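Long-range contact in DNA protection during starvation protein (Agrobacterium tumefaciens, PDB 1O9R), which protects DNA from oxidative damage by oxidising iron(II) with hydrogen peroxide and storing it as a ferric mineral inside a hollow dodecamer, without binding DNA: residues K92-P97 against R113-V117. Residues are numbered along the deposited sequence; the frame is centred on the assembly and turned at random.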
ATOM      1  N   LYS A  92     -13.419 -11.075  36.403  1.00 16.07           N
ATOM      2  CA  LYS A  92     -13.256 -10.394  37.694  1.00 18.82           C
ATOM      3  C   LYS A  92     -13.834  -8.992  37.646  1.00 18.97           C
ATOM      4  O   LYS A  92     -13.777  -8.274  38.683  1.00 20.56           O
ATOM      5  CB  LYS A  92     -11.785 -10.306  38.131  1.00 21.62           C
ATOM      6  CG  LYS A  92     -11.164 -11.665  38.408  1.00 24.64           C
ATOM      7  CD  LYS A  92     -12.033 -12.695  39.031  1.00 29.82           C
ATOM      8  CE  LYS A  92     -12.675 -12.546  40.369  1.00 33.95           C
ATOM      9  NZ  LYS A  92     -13.400 -13.794  40.791  1.00 37.08           N
ATOM     10  N   LEU A  93     -14.428  -8.568  36.511  1.00 15.98           N
ATOM     11  CA  LEU A  93     -14.917  -7.219  36.417  1.00 16.52           C
ATOM     12  C   LEU A  93     -16.373  -7.087  36.853  1.00 16.13           C
ATOM     13  O   LEU A  93     -17.165  -7.973  36.586  1.00 18.90           O
ATOM     14  CB  LEU A  93     -14.825  -6.726  34.945  1.00 16.39           C
ATOM     15  CG  LEU A  93     -13.416  -6.918  34.369  1.00 16.85           C
ATOM     16  CD1 LEU A  93     -13.484  -6.271  32.987  1.00 16.33           C
ATOM     17  CD2 LEU A  93     -12.352  -6.233  35.226  1.00 17.22           C
ATOM     18  N   LYS A  94     -16.637  -5.975  37.521  1.00 16.80           N
ATOM     19  CA  LYS A  94     -18.040  -5.731  37.879  1.00 15.89           C
ATOM     20  C   LYS A  94     -18.797  -5.311  36.609  1.00 17.09           C
ATOM     21  O   LYS A  94     -18.230  -4.650  35.723  1.00 16.88           O
ATOM     22  CB  LYS A  94     -18.082  -4.510  38.797  1.00 19.30           C
ATOM     23  CG  LYS A  94     -16.986  -3.578  39.062  1.00 26.18           C
ATOM     24  CD  LYS A  94     -15.979  -3.102  38.027  1.00 28.36           C
ATOM     25  CE  LYS A  94     -14.724  -3.944  38.046  1.00 18.09           C
ATOM     26  NZ  LYS A  94     -13.976  -4.176  36.822  1.00 34.18           N
ATOM     27  N   ALA A  95     -20.072  -5.675  36.561  1.00 16.34           N
ATOM     28  CA  ALA A  95     -20.916  -5.289  35.433  1.00 15.42           C
ATOM     29  C   ALA A  95     -20.829  -3.805  35.132  1.00 16.49           C
ATOM     30  O   ALA A  95     -20.857  -2.880  35.959  1.00 16.42           O
ATOM     31  CB  ALA A  95     -22.386  -5.619  35.803  1.00 18.35           C
ATOM     32  N   TYR A  96     -20.692  -3.545  33.797  1.00 15.47           N
ATOM     33  CA  TYR A  96     -20.558  -2.157  33.366  1.00 15.84           C
ATOM     34  C   TYR A  96     -21.925  -1.490  33.368  1.00 14.77           C
ATOM     35  O   TYR A  96     -22.926  -2.037  32.888  1.00 16.50           O
ATOM     36  CB  TYR A  96     -19.968  -2.166  31.903  1.00 15.96           C
ATOM     37  CG  TYR A  96     -19.457  -0.805  31.506  1.00 14.54           C
ATOM     38  CD1 TYR A  96     -18.169  -0.367  31.876  1.00 15.85           C
ATOM     39  CD2 TYR A  96     -20.260   0.076  30.788  1.00 14.66           C
ATOM     40  CE1 TYR A  96     -17.677   0.874  31.547  1.00 16.43           C
ATOM     41  CE2 TYR A  96     -19.765   1.343  30.469  1.00 15.37           C
ATOM     42  CZ  TYR A  96     -18.496   1.746  30.826  1.00 14.66           C
ATOM     43  OH  TYR A  96     -17.982   2.979  30.525  1.00 15.91           O
ATOM     44  N   PRO A  97     -21.982  -0.252  33.860  1.00 16.63           N
ATOM     45  CA  PRO A  97     -23.299   0.431  33.916  1.00 16.03           C
ATOM     46  C   PRO A  97     -23.859   0.781  32.554  1.00 17.56           C
ATOM     47  O   PRO A  97     -23.122   1.372  31.748  1.00 18.14           O
ATOM     48  CB  PRO A  97     -23.028   1.628  34.790  1.00 16.20           C
ATOM     49  CG  PRO A  97     -21.560   1.937  34.621  1.00 19.00           C
ATOM     50  CD  PRO A  97     -20.922   0.550  34.466  1.00 17.03           C
ATOM     51  N   ARG A 113     -11.851  -0.582  35.355  1.00 14.30           N
ATOM     52  CA  ARG A 113     -11.754  -1.944  34.764  1.00 13.66           C
ATOM     53  C   ARG A 113     -10.400  -2.120  34.116  1.00 14.15           C
ATOM     54  O   ARG A 113      -9.854  -3.223  34.159  1.00 13.98           O
ATOM     55  CB  ARG A 113     -12.993  -2.208  33.886  1.00 14.44           C
ATOM     56  CG  ARG A 113     -14.248  -2.316  34.795  1.00 16.05           C
ATOM     57  CD  ARG A 113     -15.520  -2.194  33.949  1.00 16.03           C
ATOM     58  NE  ARG A 113     -16.708  -2.332  34.831  1.00 16.09           N
ATOM     59  CZ  ARG A 113     -17.149  -1.340  35.599  1.00 16.63           C
ATOM     60  NH1 ARG A 113     -16.603  -0.159  35.683  1.00 17.48           N
ATOM     61  NH2 ARG A 113     -18.243  -1.546  36.410  1.00 18.29           N
ATOM     62  N   TYR A 114      -9.965  -1.121  33.359  1.00 13.88           N
ATOM     63  CA  TYR A 114      -8.636  -1.214  32.772  1.00 14.36           C
ATOM     64  C   TYR A 114      -7.561  -1.351  33.839  1.00 14.81           C
ATOM     65  O   TYR A 114      -6.601  -2.112  33.666  1.00 13.76           O
ATOM     66  CB  TYR A 114      -8.313   0.046  31.893  1.00 14.52           C
ATOM     67  CG  TYR A 114      -8.761  -0.170  30.448  1.00 14.33           C
ATOM     68  CD1 TYR A 114      -7.770  -0.375  29.478  1.00 15.65           C
ATOM     69  CD2 TYR A 114     -10.079  -0.087  30.099  1.00 15.14           C
ATOM     70  CE1 TYR A 114      -8.222  -0.548  28.140  1.00 15.88           C
ATOM     71  CE2 TYR A 114     -10.526  -0.293  28.805  1.00 14.58           C
ATOM     72  CZ  TYR A 114      -9.544  -0.514  27.862  1.00 15.31           C
ATOM     73  OH  TYR A 114      -9.952  -0.750  26.539  1.00 15.25           O
ATOM     74  N   GLY A 115      -7.693  -0.643  34.986  1.00 14.44           N
ATOM     75  CA  GLY A 115      -6.742  -0.796  36.079  1.00 13.05           C
ATOM     76  C   GLY A 115      -6.720  -2.231  36.624  1.00 14.60           C
ATOM     77  O   GLY A 115      -5.663  -2.819  36.826  1.00 15.93           O
ATOM     78  N   GLU A 116      -7.948  -2.775  36.794  1.00 14.99           N
ATOM     79  CA  GLU A 116      -7.987  -4.164  37.304  1.00 16.02           C
ATOM     80  C   GLU A 116      -7.346  -5.159  36.353  1.00 16.00           C
ATOM     81  O   GLU A 116      -6.535  -6.028  36.743  1.00 16.19           O
ATOM     82  CB  GLU A 116      -9.445  -4.561  37.626  1.00 17.27           C
ATOM     83  CG  GLU A 116      -9.896  -3.749  38.844  1.00 23.67           C
ATOM     84  CD  GLU A 116     -11.375  -3.795  39.068  1.00 28.92           C
ATOM     85  OE1 GLU A 116     -11.855  -3.329  40.134  1.00 32.36           O
ATOM     86  OE2 GLU A 116     -12.083  -4.280  38.165  1.00 30.71           O
ATOM     87  N   VAL A 117      -7.616  -5.013  35.050  1.00 13.58           N
ATOM     88  CA  VAL A 117      -7.015  -5.962  34.097  1.00 14.95           C
ATOM     89  C   VAL A 117      -5.513  -5.690  33.923  1.00 13.40           C
ATOM     90  O   VAL A 117      -4.736  -6.662  33.903  1.00 13.85           O
ATOM     91  CB  VAL A 117      -7.730  -5.825  32.743  1.00 14.21           C
ATOM     92  CG1 VAL A 117      -7.068  -6.797  31.725  1.00 15.89           C
ATOM     93  CG2 VAL A 117      -9.205  -6.217  32.920  1.00 15.64           C
TER
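Lys94 O is gripped by two nitrogens of Arg113. Arg113 NE donates to Lys94 O at 2.9 Å with a fairly straight bond, N-H...O 154°. Arg113 NH2 reaches the same Lys94 O at 3.2 Å, but from well above the carbonyl plane. Both bonds lie close to the guanidinium plane. NE and NH2 share the one oxygen, a side-on grip. A weak bond from Arg113 NH2 to Ala95 O, 3.0 Å, adds a second carbonyl. The Arg113 chain runs extended from CG to NE (chi3 179°), which carries the guanidinium out to the loop. Arg113 NH1 hydrogen-bonds to Ala109 O, one turn earlier on its own helix. Tyr96 CD1 lies over one guanidinium face, and the phenol ring and guanidinium planes are 73° apart. Tyr96 OH is hydrogen-bonded to His106 ND1.

The fold is the ferritin-like four-helix bundle of Dps. Here the loop that follows the short helix 84-90 is tied to helix 103-130, which it precedes. Leu93 also touches Asp31 of helix 12-42, and its CD2 meets Val117 CG2 at 3.9 Å. Lys94 CD lies over the opposite guanidinium face. The modelled salt bridge from Lys94 NZ to Glu116 OE2 is doubtful, as both atoms crowd neighbours.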